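PDB 3D2L: SAM-dependent methyltransferase from Exiguobacterium sibiricum 255-15, which is probably an S-adenosylmethionine-dependent methyltransferase, transferring a methyl group to a substrate that is not identified. Local coordinates for residues V18-P21 with E22-A25; S139-K142 with M143-F147; E204-I207 with T208-R211. One frame throughout, in Å; residues are numbered along the deposited sequence. Where two conformers were deposited one is given.

Contact 1. Residues V18-P21 with E22-A25; sequences VPYP and EWVA
Tyr20 O takes two backbone N-H groups from the turn ahead: Val24 N at 3.1 Å in a straight alpha-helical bond (165° at the hydrogen), and Trp23 N in a weak, strongly bent one. Just before it, Pro19 O accepts from Glu22 N at 2.9 Å, with the donor well above the carbonyl plane. Pro19 is itself the centre of an inverse gamma turn, in which Tyr20 N returns to Val18 O, and this tight turn leads the chain into helix 20-30. Pro19 O also lies at the edge of the Trp23 indole, 3.3 Å from CE3; the ring's C-H edge meets the carbonyl oxygen, while Glu22 N reaches the same oxygen from another direction. Val18 places CG1 anti to its backbone N (chi1 167°), and this methyl reaches Trp23 CZ3 at 3.7 Å while sitting over the centre of the Tyr20 ring, 3.5 Å above its plane. One branch thus fills the angle between two aromatic groups, whose planes are inclined at 43°. Pro19 CG adds an apolar touch to Trp23 CZ3 at 4.1 Å, the two side chains crossing at a slant. One residue further on from Val24, Ala25 N bonds to Pro21 O. Trp23 then runs inward: its NE1 donates to Asp136 OD2 on strand 131-138, and its ring meets Phe224 edge-to-face. Tyr20 and Val24 instead lean on helix 46-51, so the first turn of helix 20-30 joins that helix to the central sheet.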
loop_
_atom_site.group_PDB
_atom_site.type_symbol
_atom_site.label_atom_id
_atom_site.label_comp_id
_atom_site.label_asym_id
_atom_site.label_seq_id
_atom_site.Cartn_x
_atom_site.Cartn_y
_atom_site.Cartn_z
ATOM N N VAL A 18 2.941 -5.104 12.097
ATOM C CA VAL A 18 2.671 -5.509 10.704
ATOM C C VAL A 18 3.943 -6.157 10.161
ATOM O O VAL A 18 4.992 -5.529 10.165
ATOM C CB VAL A 18 2.265 -4.311 9.840
ATOM C CG1 VAL A 18 2.286 -4.663 8.335
ATOM C CG2 VAL A 18 0.897 -3.825 10.259
ATOM N N PRO A 19 3.860 -7.417 9.708
ATOM C CA PRO A 19 5.042 -8.154 9.247
ATOM C C PRO A 19 5.459 -7.794 7.829
ATOM O O PRO A 19 5.371 -8.621 6.918
ATOM C CB PRO A 19 4.569 -9.611 9.335
ATOM C CG PRO A 19 3.129 -9.511 8.956
ATOM C CD PRO A 19 2.638 -8.246 9.595
ATOM N N TYR A 20 5.921 -6.555 7.656
ATOM C CA TYR A 20 6.404 -6.050 6.379
ATOM C C TYR A 20 7.418 -6.936 5.683
ATOM O O TYR A 20 7.392 -7.046 4.455
ATOM C CB TYR A 20 6.988 -4.655 6.548
ATOM C CG TYR A 20 5.953 -3.632 6.855
ATOM C CD1 TYR A 20 5.008 -3.278 5.905
ATOM C CD2 TYR A 20 5.918 -3.011 8.082
ATOM C CE1 TYR A 20 4.066 -2.351 6.173
ATOM C CE2 TYR A 20 4.978 -2.064 8.355
ATOM C CZ TYR A 20 4.066 -1.722 7.398
ATOM O OH TYR A 20 3.092 -0.782 7.684
ATOM N N PRO A 21 8.327 -7.587 6.444
ATOM C CA PRO A 21 9.244 -8.466 5.746
ATOM C C PRO A 21 8.597 -9.583 4.907
ATOM O O PRO A 21 9.241 -10.131 4.014
ATOM C CB PRO A 21 10.104 -9.023 6.880
ATOM C CG PRO A 21 10.069 -7.967 7.905
ATOM C CD PRO A 21 8.649 -7.504 7.875
ATOM N N GLU A 22 7.355 -9.942 5.202
ATOM C CA GLU A 22 6.627 -10.924 4.406
ATOM C C GLU A 22 6.278 -10.346 3.021
ATOM O O GLU A 22 6.267 -11.067 2.016
ATOM C CB GLU A 22 5.347 -11.317 5.118
ATOM C CG GLU A 22 5.552 -12.081 6.407
ATOM C CD GLU A 22 5.458 -13.575 6.214
ATOM O OE1 GLU A 22 4.421 -14.037 5.659
ATOM O OE2 GLU A 22 6.394 -14.281 6.657
ATOM N N TRP A 23 5.963 -9.061 2.958
ATOM C CA TRP A 23 5.722 -8.441 1.641
ATOM C C TRP A 23 7.020 -8.368 0.858
ATOM O O TRP A 23 7.042 -8.624 -0.336
ATOM C CB TRP A 23 5.143 -7.033 1.762
ATOM C CG TRP A 23 3.682 -6.945 2.021
ATOM C CD1 TRP A 23 2.706 -6.728 1.091
ATOM C CD2 TRP A 23 3.022 -7.014 3.288
ATOM N NE1 TRP A 23 1.480 -6.706 1.697
ATOM C CE2 TRP A 23 1.644 -6.836 3.048
ATOM C CE3 TRP A 23 3.460 -7.208 4.609
ATOM C CZ2 TRP A 23 0.693 -6.845 4.075
ATOM C CZ3 TRP A 23 2.510 -7.211 5.635
ATOM C CH2 TRP A 23 1.154 -7.025 5.362
ATOM N N VAL A 24 8.103 -8.014 1.544
ATOM C CA VAL A 24 9.415 -7.903 0.924
ATOM C C VAL A 24 9.875 -9.260 0.419
ATOM O O VAL A 24 10.404 -9.353 -0.695
ATOM C CB VAL A 24 10.454 -7.289 1.906
ATOM C CG1 VAL A 24 11.847 -7.297 1.306
ATOM C CG2 VAL A 24 10.039 -5.888 2.250
ATOM N N ALA A 25 9.651 -10.324 1.195
ATOM C CA ALA A 25 10.052 -11.660 0.757
ATOM C C ALA A 25 9.326 -12.030 -0.537
ATOM O O ALA A 25 9.897 -12.662 -1.419
ATOM C CB ALA A 25 9.827 -12.717 1.876
#

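Contact 2. Residues S139-K142 with M143-F147; sequences SPYK and METLF
Glu144 N bonds to Pro140 O at 3.0 Å, in the carbonyl plane, in the one-turn helix 140-144, while the N of Met143, a selenomethionine residue, makes a weak bond back to Ser139 O. The helix starts at Ser139, an N-cap whose OG accepts from Lys142 N at 3.1 Å and also bonds to Ala233 O. Further along, Lys142 O receives Thr145 N at 3.1 Å from well above the carbonyl plane and, weakly, Phe147 N. Thr145 works with both branches of its side chain. With OG1 set between its backbone N and carbonyl carbon (chi1 62°), the hydroxyl donates to Tyr141 O at 3.0 Å, and the methyl CG2 falls over one face of the Tyr141 ring. That CH-pi contact places CG2 3.9 Å from the ring centroid, 17° off the normal and shifted toward the rim. Replacing Tyr141 by an alanine would probably leave the Thr145 methyl without the ring face it covers and open a gap beside it. On another side, the extended Lys142 chain lays CE against Phe147 CZ at 3.7 Å, and CE also approaches Leu146 CD1 at 4.1 Å. Phe147 itself is wedged edge-to-face with His138 and His176, beside strands 159-167 and 173-183 of the antiparallel sheet. Apolar parts of polar residues, the Lys142 chain and the Thr145 methyl, thus meet aromatic rings, while the Ser139 and Thr145 hydroxyls bond backbone atoms; the nearby Arg235 NH2, of like charge, would probably disfavour the charged form of Lys142 NZ unless solvent or other groups offset it.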
loop_
_atom_site.group_PDB
_atom_site.type_symbol
_atom_site.label_atom_id
_atom_site.label_comp_id
_atom_site.label_asym_id
_atom_site.label_seq_id
_atom_site.Cartn_x
_atom_site.Cartn_y
_atom_site.Cartn_z
ATOM N N SER A 139 -9.623 -8.759 -0.339
ATOM C CA SER A 139 -10.536 -9.612 -1.044
ATOM C C SER A 139 -11.918 -9.126 -0.698
ATOM O O SER A 139 -12.087 -8.461 0.340
ATOM C CB SER A 139 -10.419 -11.022 -0.529
ATOM O OG SER A 139 -10.732 -11.043 0.857
ATOM N N PRO A 140 -12.917 -9.438 -1.552
ATOM C CA PRO A 140 -14.327 -9.173 -1.213
ATOM C C PRO A 140 -14.732 -9.786 0.147
ATOM O O PRO A 140 -15.445 -9.150 0.922
ATOM C CB PRO A 140 -15.079 -9.849 -2.357
ATOM C CG PRO A 140 -14.159 -9.762 -3.483
ATOM C CD PRO A 140 -12.800 -10.004 -2.907
ATOM N N TYR A 141 -14.241 -10.985 0.450
ATOM C CA TYR A 141 -14.531 -11.667 1.717
ATOM C C TYR A 141 -14.108 -10.859 2.944
ATOM O O TYR A 141 -14.844 -10.797 3.931
ATOM C CB TYR A 141 -13.848 -13.044 1.730
ATOM C CG TYR A 141 -14.070 -13.858 2.985
ATOM C CD1 TYR A 141 -15.252 -14.573 3.174
ATOM C CD2 TYR A 141 -13.100 -13.932 3.966
ATOM C CE1 TYR A 141 -15.455 -15.316 4.314
ATOM C CE2 TYR A 141 -13.301 -14.668 5.116
ATOM C CZ TYR A 141 -14.473 -15.355 5.279
ATOM O OH TYR A 141 -14.666 -16.099 6.410
ATOM N N LYS A 142 -12.923 -10.242 2.891
ATOM C CA LYS A 142 -12.431 -9.395 3.990
ATOM C C LYS A 142 -13.368 -8.236 4.232
ATOM O O LYS A 142 -13.707 -7.914 5.370
ATOM C CB LYS A 142 -11.039 -8.856 3.694
ATOM C CG LYS A 142 -10.468 -8.017 4.825
ATOM C CD LYS A 142 -9.004 -7.873 4.676
ATOM C CE LYS A 142 -8.350 -7.139 5.825
ATOM N NZ LYS A 142 -6.837 -7.185 5.649
HETATM N N MSE A 143 -13.792 -7.607 3.146
HETATM C CA MSE A 143 -14.729 -6.488 3.234
HETATM C C MSE A 143 -16.010 -6.926 3.930
HETATM O O MSE A 143 -16.553 -6.195 4.758
HETATM C CB MSE A 143 -15.086 -5.957 1.843
HETATM C CG MSE A 143 -13.902 -5.571 0.958
HETATM SE SE MSE A 143 -12.680 -4.276 1.757
HETATM C CE MSE A 143 -14.025 -2.982 2.270
ATOM N N GLU A 144 -16.478 -8.126 3.595
ATOM C CA GLU A 144 -17.732 -8.620 4.144
ATOM C C GLU A 144 -17.613 -9.205 5.559
ATOM O O GLU A 144 -18.632 -9.476 6.195
ATOM C CB GLU A 144 -18.361 -9.629 3.178
ATOM C CG GLU A 144 -18.536 -9.135 1.713
ATOM C CD GLU A 144 -19.544 -7.996 1.524
ATOM O OE1 GLU A 144 -19.454 -6.964 2.218
ATOM O OE2 GLU A 144 -20.404 -8.121 0.628
ATOM N N THR A 145 -16.386 -9.371 6.069
ATOM C CA THR A 145 -16.165 -9.909 7.423
ATOM C C THR A 145 -15.466 -8.927 8.389
ATOM O O THR A 145 -16.125 -8.319 9.232
ATOM C CB THR A 145 -15.396 -11.276 7.393
ATOM O OG1 THR A 145 -14.104 -11.096 6.805
ATOM C CG2 THR A 145 -16.184 -12.364 6.615
ATOM N N LEU A 146 -14.149 -8.749 8.230
ATOM C CA LEU A 146 -13.319 -7.927 9.129
ATOM C C LEU A 146 -13.624 -6.428 9.097
ATOM O O LEU A 146 -13.326 -5.716 10.064
ATOM C CB LEU A 146 -11.814 -8.149 8.838
ATOM C CG LEU A 146 -11.311 -9.585 9.062
ATOM C CD1 LEU A 146 -9.878 -9.741 8.588
ATOM C CD2 LEU A 146 -11.449 -9.985 10.533
ATOM N N PHE A 147 -14.225 -5.962 8.001
ATOM C CA PHE A 147 -14.590 -4.557 7.881
ATOM C C PHE A 147 -16.092 -4.365 7.904
ATOM O O PHE A 147 -16.564 -3.304 7.535
ATOM C CB PHE A 147 -14.020 -3.946 6.605
ATOM C CG PHE A 147 -12.497 -3.905 6.551
ATOM C CD1 PHE A 147 -11.738 -3.709 7.698
ATOM C CD2 PHE A 147 -11.849 -3.964 5.330
ATOM C CE1 PHE A 147 -10.328 -3.655 7.628
ATOM C CE2 PHE A 147 -10.477 -3.879 5.255
ATOM C CZ PHE A 147 -9.730 -3.717 6.391
#

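Contact 3. Residues E204-I207 with T208-R211; sequences EQYI and TWLR
Four successive i to i+4 bonds run straight along helix 203-212, from Thr208 N to Glu204 O through Arg211 N to Ile207 O, the last at 3.0 Å and 171°. Gln205 lies over one face of the Trp209 indole. Its CG, held anti to the backbone N (chi1 178°), sits 3.5 Å from the centroid of the six-membered ring as a CH-pi contact, and a bend at chi2 then lays the amide along the ring, their planes 17° apart. NE2 is 3.0 Å above the ring plane and offset toward the rim; it also comes near Trp209 NE1, but both are donors and no bond joins them. In the Rossmann-like methyltransferase fold this helix precedes the edge strand 215-222 of the central sheet and lies beside helix 113-126, where Trp209 touches Val116 and Phe120. Trp209 also turns its edge to the face of Tyr206, in an offset edge-to-face pair with centroids 5.8 Å apart, and Tyr206 packs on Val137. Elsewhere on the helix Ile207 and Arg211 lie side by side, with Ile207 CG2 over the centre of the guanidinium, though its 3.1 Å approach to Arg211 CZ is too short to be trusted in detail.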
loop_
_atom_site.group_PDB
_atom_site.type_symbol
_atom_site.label_atom_id
_atom_site.label_comp_id
_atom_site.label_asym_id
_atom_site.label_seq_id
_atom_site.Cartn_x
_atom_site.Cartn_y
_atom_site.Cartn_z
ATOM N N GLU A 204 -11.076 -10.832 -10.693
ATOM C CA GLU A 204 -11.310 -10.826 -12.128
ATOM C C GLU A 204 -11.452 -9.408 -12.698
ATOM O O GLU A 204 -11.140 -9.196 -13.847
ATOM C CB GLU A 204 -12.595 -11.588 -12.447
ATOM C CG GLU A 204 -12.542 -13.076 -12.115
ATOM C CD GLU A 204 -12.639 -13.435 -10.616
ATOM O OE1 GLU A 204 -13.111 -12.618 -9.770
ATOM O OE2 GLU A 204 -12.242 -14.586 -10.301
ATOM N N GLN A 205 -11.988 -8.472 -11.911
ATOM C CA GLN A 205 -12.144 -7.090 -12.365
ATOM C C GLN A 205 -10.778 -6.445 -12.494
ATOM O O GLN A 205 -10.505 -5.748 -13.473
ATOM C CB GLN A 205 -12.991 -6.255 -11.396
ATOM C CG GLN A 205 -13.106 -4.803 -11.844
ATOM C CD GLN A 205 -13.764 -4.662 -13.197
ATOM O OE1 GLN A 205 -14.976 -4.583 -13.274
ATOM N NE2 GLN A 205 -12.973 -4.584 -14.262
ATOM N N TYR A 206 -9.916 -6.689 -11.506
ATOM C CA TYR A 206 -8.552 -6.188 -11.566
ATOM C C TYR A 206 -7.736 -6.778 -12.738
ATOM O O TYR A 206 -6.950 -6.067 -13.340
ATOM C CB TYR A 206 -7.786 -6.447 -10.264
ATOM C CG TYR A 206 -8.180 -5.522 -9.088
ATOM C CD1 TYR A 206 -7.784 -4.181 -9.068
ATOM C CD2 TYR A 206 -8.839 -6.019 -7.994
ATOM C CE1 TYR A 206 -8.113 -3.344 -8.004
ATOM C CE2 TYR A 206 -9.142 -5.220 -6.910
ATOM C CZ TYR A 206 -8.783 -3.877 -6.916
ATOM O OH TYR A 206 -9.098 -3.084 -5.850
ATOM N N ILE A 207 -7.877 -8.070 -12.994
ATOM C CA ILE A 207 -7.213 -8.771 -14.123
ATOM C C ILE A 207 -7.640 -8.109 -15.428
ATOM O O ILE A 207 -6.824 -7.852 -16.273
ATOM C CB ILE A 207 -7.579 -10.289 -14.168
ATOM C CG1 ILE A 207 -6.963 -11.059 -12.971
ATOM C CG2 ILE A 207 -7.118 -10.944 -15.509
ATOM C CD1 ILE A 207 -7.661 -12.472 -12.679
ATOM N N THR A 208 -8.928 -7.817 -15.585
ATOM C CA THR A 208 -9.406 -7.154 -16.810
ATOM C C THR A 208 -8.778 -5.798 -17.042
ATOM O O THR A 208 -8.376 -5.469 -18.141
ATOM C CB THR A 208 -10.947 -6.998 -16.767
ATOM O OG1 THR A 208 -11.517 -8.301 -16.795
ATOM C CG2 THR A 208 -11.441 -6.220 -17.970
ATOM N N TRP A 209 -8.729 -4.990 -15.995
ATOM C CA TRP A 209 -8.122 -3.682 -16.061
ATOM C C TRP A 209 -6.660 -3.765 -16.354
ATOM O O TRP A 209 -6.154 -2.958 -17.124
ATOM C CB TRP A 209 -8.355 -2.899 -14.753
ATOM C CG TRP A 209 -9.796 -2.456 -14.508
ATOM C CD1 TRP A 209 -10.732 -2.153 -15.453
ATOM C CD2 TRP A 209 -10.408 -2.198 -13.246
ATOM N NE1 TRP A 209 -11.905 -1.759 -14.846
ATOM C CE2 TRP A 209 -11.722 -1.765 -13.493
ATOM C CE3 TRP A 209 -9.977 -2.328 -11.920
ATOM C CZ2 TRP A 209 -12.604 -1.466 -12.465
ATOM C CZ3 TRP A 209 -10.831 -2.006 -10.912
ATOM C CH2 TRP A 209 -12.122 -1.567 -11.177
ATOM N N LEU A 210 -5.958 -4.705 -15.723
ATOM C CA LEU A 210 -4.543 -4.910 -16.018
ATOM C C LEU A 210 -4.317 -5.209 -17.502
ATOM O O LEU A 210 -3.451 -4.614 -18.112
ATOM C CB LEU A 210 -3.935 -6.012 -15.157
ATOM C CG LEU A 210 -3.661 -5.607 -13.696
ATOM C CD1 LEU A 210 -3.451 -6.857 -12.809
ATOM C CD2 LEU A 210 -2.498 -4.568 -13.597
ATOM N N ARG A 211 -5.087 -6.138 -18.058
ATOM C CA ARG A 211 -4.997 -6.439 -19.498
ATOM C C ARG A 211 -5.339 -5.210 -20.363
ATOM O O ARG A 211 -4.661 -4.962 -21.351
ATOM C CB ARG A 211 -5.901 -7.609 -19.834
ATOM C CG ARG A 211 -5.431 -8.894 -19.190
ATOM C CD ARG A 211 -6.455 -9.996 -19.393
ATOM N NE ARG A 211 -6.052 -11.217 -18.696
ATOM C CZ ARG A 211 -6.878 -12.200 -18.343
ATOM N NH1 ARG A 211 -8.171 -12.143 -18.595
ATOM N NH2 ARG A 211 -6.376 -13.254 -17.730
#

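All three contacts are local: contact 1 starts a helix, contact 2 spans a short helix and its flanks, contact 3 lies within one. None touches another; contacts 2 and 3 come nearest, about 7 Å between nearest atoms. Contacts 1 and 3 bring aromatic residues to the central sheet, both reaching strand 131-138, whereas contact 2, just after that strand, also faces the four-stranded antiparallel sheet. Each is partly buried, with the tryptophans of contacts 1 and 3 and Phe147 of contact 2 inside and Glu22, Glu144 and Arg211 at the surface. The indole meets a carbonyl and a methyl in contact 1, a glutamine amide in contact 3; contact 2 has serine and threonine hydroxyls bonded to backbone.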